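Local coordinates for protein sorbitol dehydrogenase (Gluconobacter oxydans, PDB 5ITG) that probably oxidises D-sorbitol to L-sorbose with a nicotinamide cofactor, as a Rossmann-fold member of the mannitol dehydrogenase family, at residues V33-E46 with T94-L106. Sequence-based numbering, arbitrary orientation.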
loop_
_atom_site.group_PDB
_atom_site.type_symbol
_atom_site.label_atom_id
_atom_site.label_comp_id
_atom_site.label_asym_id
_atom_site.label_seq_id
_atom_site.Cartn_x
_atom_site.Cartn_y
_atom_site.Cartn_z
ATOM N N VAL A 33 12.838 -5.376 -4.948
ATOM C CA VAL A 33 12.908 -6.035 -3.649
ATOM C C VAL A 33 12.999 -5.030 -2.504
ATOM O O VAL A 33 14.076 -4.792 -1.951
ATOM C CB VAL A 33 14.111 -7.002 -3.589
ATOM C CG1 VAL A 33 14.183 -7.690 -2.230
ATOM C CG2 VAL A 33 13.976 -8.039 -4.679
ATOM N N GLY A 34 11.856 -4.447 -2.159
ATOM C CA GLY A 34 11.801 -3.478 -1.080
ATOM C C GLY A 34 11.219 -4.095 0.176
ATOM O O GLY A 34 10.829 -5.269 0.185
ATOM N N ASN A 35 11.143 -3.300 1.237
ATOM C CA ASN A 35 10.633 -3.772 2.510
ATOM C C ASN A 35 9.221 -4.340 2.466
ATOM O O ASN A 35 8.955 -5.371 3.072
ATOM C CB ASN A 35 10.673 -2.655 3.548
ATOM C CG ASN A 35 12.063 -2.120 3.770
ATOM O OD1 ASN A 35 13.036 -2.870 3.752
ATOM N ND2 ASN A 35 12.165 -0.812 3.994
ATOM N N PHE A 36 8.317 -3.666 1.763
ATOM C CA PHE A 36 6.944 -4.143 1.701
ATOM C C PHE A 36 6.866 -5.556 1.131
ATOM O O PHE A 36 6.185 -6.426 1.688
ATOM C CB PHE A 36 6.080 -3.200 0.863
ATOM C CG PHE A 36 4.632 -3.588 0.844
ATOM C CD1 PHE A 36 3.886 -3.569 2.017
ATOM C CD2 PHE A 36 4.023 -4.014 -0.330
ATOM C CE1 PHE A 36 2.550 -3.974 2.019
ATOM C CE2 PHE A 36 2.689 -4.421 -0.338
ATOM C CZ PHE A 36 1.954 -4.401 0.838
ATOM N N PHE A 37 7.556 -5.775 0.016
ATOM C CA PHE A 37 7.588 -7.084 -0.634
ATOM C C PHE A 37 8.075 -8.143 0.347
ATOM O O PHE A 37 7.473 -9.205 0.494
ATOM C CB PHE A 37 8.535 -7.065 -1.847
ATOM C CG PHE A 37 9.095 -8.424 -2.193
ATOM C CD1 PHE A 37 8.292 -9.392 -2.786
ATOM C CD2 PHE A 37 10.404 -8.760 -1.851
ATOM C CE1 PHE A 37 8.783 -10.681 -3.030
ATOM C CE2 PHE A 37 10.906 -10.051 -2.090
ATOM C CZ PHE A 37 10.093 -11.009 -2.679
ATOM N N ARG A 38 9.177 -7.839 1.020
ATOM C CA ARG A 38 9.778 -8.772 1.959
ATOM C C ARG A 38 8.914 -9.105 3.180
ATOM O O ARG A 38 9.060 -10.183 3.761
ATOM C CB ARG A 38 11.132 -8.227 2.395
ATOM C CG ARG A 38 12.112 -8.086 1.243
ATOM C CD ARG A 38 13.278 -7.210 1.661
ATOM N NE ARG A 38 13.958 -7.799 2.799
ATOM C CZ ARG A 38 14.657 -7.120 3.701
ATOM N NH1 ARG A 38 14.781 -5.803 3.615
ATOM N NH2 ARG A 38 15.229 -7.773 4.700
ATOM N N ALA A 39 8.014 -8.196 3.555
ATOM C CA ALA A 39 7.144 -8.404 4.715
ATOM C C ALA A 39 5.714 -8.783 4.345
ATOM O O ALA A 39 4.911 -9.133 5.213
ATOM C CB ALA A 39 7.132 -7.142 5.583
ATOM N N HIS A 40 5.388 -8.723 3.060
ATOM C CA HIS A 40 4.033 -9.035 2.624
ATOM C C HIS A 40 4.027 -10.210 1.648
ATOM O O HIS A 40 3.805 -11.347 2.059
ATOM C CB HIS A 40 3.401 -7.776 2.004
ATOM C CG HIS A 40 1.958 -7.930 1.635
ATOM N ND1 HIS A 40 1.552 -8.361 0.392
ATOM C CD2 HIS A 40 0.825 -7.713 2.347
ATOM C CE1 HIS A 40 0.231 -8.401 0.352
ATOM N NE2 HIS A 40 -0.235 -8.012 1.526
ATOM N N GLU A 41 4.295 -9.956 0.370
ATOM C CA GLU A 41 4.307 -11.038 -0.614
ATOM C C GLU A 41 5.211 -12.205 -0.190
ATOM O O GLU A 41 4.792 -13.364 -0.194
ATOM C CB GLU A 41 4.766 -10.525 -1.981
ATOM C CG GLU A 41 4.587 -11.565 -3.091
ATOM C CD GLU A 41 5.189 -11.139 -4.413
ATOM O OE1 GLU A 41 5.128 -9.933 -4.730
ATOM O OE2 GLU A 41 5.708 -12.013 -5.147
ATOM N N ALA A 42 6.450 -11.902 0.172
ATOM C CA ALA A 42 7.385 -12.944 0.587
ATOM C C ALA A 42 6.862 -13.660 1.827
ATOM O O ALA A 42 7.083 -14.861 2.013
ATOM C CB ALA A 42 8.761 -12.334 0.868
ATOM N N PHE A 43 6.162 -12.906 2.670
ATOM C CA PHE A 43 5.584 -13.417 3.917
ATOM C C PHE A 43 4.530 -14.487 3.664
ATOM O O PHE A 43 4.541 -15.543 4.307
ATOM C CB PHE A 43 4.960 -12.252 4.700
ATOM C CG PHE A 43 4.328 -12.652 5.999
ATOM C CD1 PHE A 43 5.114 -12.943 7.112
ATOM C CD2 PHE A 43 2.945 -12.714 6.120
ATOM C CE1 PHE A 43 4.530 -13.286 8.334
ATOM C CE2 PHE A 43 2.347 -13.056 7.335
ATOM C CZ PHE A 43 3.143 -13.342 8.446
ATOM N N TYR A 44 3.614 -14.221 2.736
ATOM C CA TYR A 44 2.565 -15.194 2.421
ATOM C C TYR A 44 3.132 -16.437 1.737
ATOM O O TYR A 44 2.730 -17.564 2.045
ATOM C CB TYR A 44 1.485 -14.556 1.537
ATOM C CG TYR A 44 0.563 -13.618 2.288
ATOM C CD1 TYR A 44 -0.471 -14.113 3.086
ATOM C CD2 TYR A 44 0.732 -12.233 2.210
ATOM C CE1 TYR A 44 -1.321 -13.252 3.790
ATOM C CE2 TYR A 44 -0.108 -11.361 2.911
ATOM C CZ TYR A 44 -1.129 -11.874 3.697
ATOM O OH TYR A 44 -1.948 -11.011 4.392
ATOM N N VAL A 45 4.069 -16.236 0.815
ATOM C CA VAL A 45 4.671 -17.360 0.117
ATOM C C VAL A 45 5.400 -18.267 1.106
ATOM O O VAL A 45 5.345 -19.498 1.000
ATOM C CB VAL A 45 5.649 -16.867 -0.975
ATOM C CG1 VAL A 45 6.463 -18.034 -1.524
ATOM C CG2 VAL A 45 4.856 -16.209 -2.104
ATOM N N GLU A 46 6.068 -17.653 2.077
ATOM C CA GLU A 46 6.810 -18.383 3.098
ATOM C C GLU A 46 5.920 -19.408 3.805
ATOM O O GLU A 46 6.393 -20.463 4.232
ATOM C CB GLU A 46 7.368 -17.402 4.134
ATOM C CG GLU A 46 8.196 -18.042 5.237
ATOM C CD GLU A 46 9.637 -18.257 4.826
ATOM O OE1 GLU A 46 9.897 -18.376 3.611
ATOM O OE2 GLU A 46 10.510 -18.317 5.717
ATOM N N THR A 94 7.468 -10.729 17.574
ATOM C CA THR A 94 8.001 -12.058 17.306
ATOM C C THR A 94 8.944 -11.865 16.127
ATOM O O THR A 94 8.772 -10.928 15.345
ATOM C CB THR A 94 6.906 -13.059 16.905
ATOM O OG1 THR A 94 6.330 -12.657 15.658
ATOM C CG2 THR A 94 5.819 -13.125 17.970
ATOM N N VAL A 95 9.949 -12.726 16.003
ATOM C CA VAL A 95 10.894 -12.602 14.900
ATOM C C VAL A 95 11.147 -13.936 14.214
ATOM O O VAL A 95 11.172 -14.990 14.856
ATOM C CB VAL A 95 12.242 -11.990 15.372
ATOM C CG1 VAL A 95 12.911 -12.899 16.386
ATOM C CG2 VAL A 95 13.150 -11.756 14.174
ATOM N N ARG A 96 11.321 -13.885 12.897
ATOM C CA ARG A 96 11.555 -15.090 12.115
ATOM C C ARG A 96 12.530 -14.825 10.976
ATOM O O ARG A 96 12.657 -13.695 10.498
ATOM C CB ARG A 96 10.231 -15.604 11.545
ATOM C CG ARG A 96 9.550 -14.638 10.576
ATOM C CD ARG A 96 8.172 -15.140 10.193
ATOM N NE ARG A 96 8.237 -16.492 9.648
ATOM C CZ ARG A 96 7.196 -17.310 9.542
ATOM N NH1 ARG A 96 5.995 -16.916 9.947
ATOM N NH2 ARG A 96 7.355 -18.523 9.030
ATOM N N VAL A 97 13.230 -15.874 10.555
ATOM C CA VAL A 97 14.177 -15.770 9.455
ATOM C C VAL A 97 13.440 -16.284 8.226
ATOM O O VAL A 97 13.009 -17.435 8.180
ATOM C CB VAL A 97 15.441 -16.621 9.720
ATOM C CG1 VAL A 97 16.398 -16.531 8.540
ATOM C CG2 VAL A 97 16.124 -16.136 10.984
HETATM N N MSE A 98 13.289 -15.409 7.240
HETATM C CA MSE A 98 12.579 -15.708 6.005
HETATM C C MSE A 98 13.460 -16.374 4.949
HETATM O O MSE A 98 14.562 -15.909 4.680
HETATM C CB MSE A 98 12.019 -14.405 5.437
HETATM C CG MSE A 98 11.150 -13.625 6.409
HETATM SE SE MSE A 98 9.337 -14.252 6.368
HETATM C CE MSE A 98 8.866 -13.514 4.643
ATOM N N GLY A 99 12.957 -17.440 4.332
ATOM C CA GLY A 99 13.735 -18.128 3.317
ATOM C C GLY A 99 13.161 -18.167 1.906
ATOM O O GLY A 99 13.799 -18.700 0.998
ATOM N N ALA A 100 11.978 -17.587 1.705
ATOM C CA ALA A 100 11.328 -17.595 0.393
ATOM C C ALA A 100 12.125 -16.981 -0.766
ATOM O O ALA A 100 12.014 -17.435 -1.905
ATOM C CB ALA A 100 9.957 -16.920 0.489
ATOM N N LEU A 101 12.911 -15.948 -0.476
ATOM C CA LEU A 101 13.719 -15.270 -1.492
ATOM C C LEU A 101 15.012 -16.059 -1.659
ATOM O O LEU A 101 15.902 -15.970 -0.815
ATOM C CB LEU A 101 14.030 -13.843 -1.038
ATOM C CG LEU A 101 14.777 -12.906 -1.986
ATOM C CD1 LEU A 101 13.970 -12.692 -3.260
ATOM C CD2 LEU A 101 15.019 -11.586 -1.282
ATOM N N ARG A 102 15.116 -16.819 -2.747
ATOM C CA ARG A 102 16.289 -17.658 -2.970
ATOM C C ARG A 102 17.423 -17.074 -3.801
ATOM O O ARG A 102 18.507 -17.649 -3.863
ATOM C CB ARG A 102 15.857 -19.004 -3.560
ATOM C CG ARG A 102 15.122 -19.910 -2.571
ATOM C CD ARG A 102 16.020 -20.332 -1.408
ATOM N NE ARG A 102 16.019 -19.368 -0.308
ATOM C CZ ARG A 102 17.115 -18.854 0.247
ATOM N NH1 ARG A 102 18.316 -19.205 -0.195
ATOM N NH2 ARG A 102 17.012 -17.996 1.254
ATOM N N ASP A 103 17.184 -15.943 -4.450
ATOM C CA ASP A 103 18.234 -15.309 -5.230
ATOM C C ASP A 103 17.891 -13.843 -5.411
ATOM O O ASP A 103 16.715 -13.471 -5.451
ATOM C CB ASP A 103 18.381 -15.974 -6.602
ATOM C CG ASP A 103 19.800 -15.870 -7.155
ATOM O OD1 ASP A 103 20.544 -14.952 -6.742
ATOM O OD2 ASP A 103 20.166 -16.707 -8.009
ATOM N N TYR A 104 18.924 -13.013 -5.506
ATOM C CA TYR A 104 18.748 -11.582 -5.697
ATOM C C TYR A 104 19.677 -11.162 -6.831
ATOM O O TYR A 104 20.901 -11.199 -6.690
ATOM C CB TYR A 104 19.100 -10.834 -4.411
ATOM C CG TYR A 104 18.829 -9.346 -4.454
ATOM C CD1 TYR A 104 19.592 -8.495 -5.255
ATOM C CD2 TYR A 104 17.804 -8.786 -3.690
ATOM C CE1 TYR A 104 19.339 -7.119 -5.292
ATOM C CE2 TYR A 104 17.543 -7.415 -3.720
ATOM C CZ TYR A 104 18.312 -6.588 -4.522
ATOM O OH TYR A 104 18.050 -5.239 -4.552
ATOM N N LEU A 105 19.091 -10.771 -7.957
ATOM C CA LEU A 105 19.876 -10.363 -9.113
ATOM C C LEU A 105 19.782 -8.886 -9.425
ATOM O O LEU A 105 18.718 -8.279 -9.317
ATOM C CB LEU A 105 19.438 -11.133 -10.362
ATOM C CG LEU A 105 19.713 -12.632 -10.465
ATOM C CD1 LEU A 105 18.966 -13.392 -9.389
ATOM C CD2 LEU A 105 19.295 -13.111 -11.850
ATOM N N LEU A 106 20.914 -8.311 -9.810
ATOM C CA LEU A 106 20.968 -6.917 -10.215
ATOM C C LEU A 106 20.897 -6.966 -11.739
ATOM O O LEU A 106 21.870 -7.336 -12.402
ATOM C CB LEU A 106 22.282 -6.275 -9.775
ATOM C CG LEU A 106 22.259 -5.539 -8.439
ATOM C CD1 LEU A 106 23.670 -5.110 -8.063
ATOM C CD2 LEU A 106 21.342 -4.335 -8.552
HETATM O O HOH W 1 15.236 -4.243 -5.732
HETATM O O HOH W 2 10.051 -18.040 8.307
#
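Glu46 OE2 is gripped twice: Gly99 N reaches it at 2.9 Å from the syn side, somewhat out of the carboxylate plane, and a water donates to it at 2.6 Å. That water also donates to Val97 O and accepts from Arg96 NE, so it joins carboxylate and guanidinium, whose charged atoms Glu46 OE2 and Arg96 NH2 stay 4.6 Å apart, beyond a salt bridge. The other oxygen, OE1, takes a weak second bond from Gly99 N and forms a hydrogen bond with Tyr19 OH. The pattern exemplifies a buried acid satisfying backbone at a break in a strand: with CG anti to the backbone N (chi1 -178°) and a bend at chi2 (84°), the carboxylate turns onto the Gly99 corner. A leucine here would probably leave Gly99 N without its acceptor, deprive the bridging water and Tyr19 of a partner, and put a buried apolar group against polar backbone.

Beside this grip, the doubly bent selenomethionine Met98 crosses Glu46 at an angle, its SE lying 4.1 Å from Glu46 CG, and its methyl CE nestles against the helix backbone, 3.4 Å from Phe43 CA and 4.0 Å from Ala42 CB. Farther along, Leu101 CD1 meets the Phe37 ring at its edge, while Val33 CB packs on Tyr104 CE2 at 3.5 Å; a water links Val33 N to Tyr104 OH.

Helix 41-46 runs almost perpendicular to strand 94-98 (86°), packed on the sheet of the Rossmann domain, where strand 82-87 pairs antiparallel with 93-106 and offers Tyr82 to Ala42 and Met98, and helix 66-77 touches Tyr104 through Lys71 and Ala72.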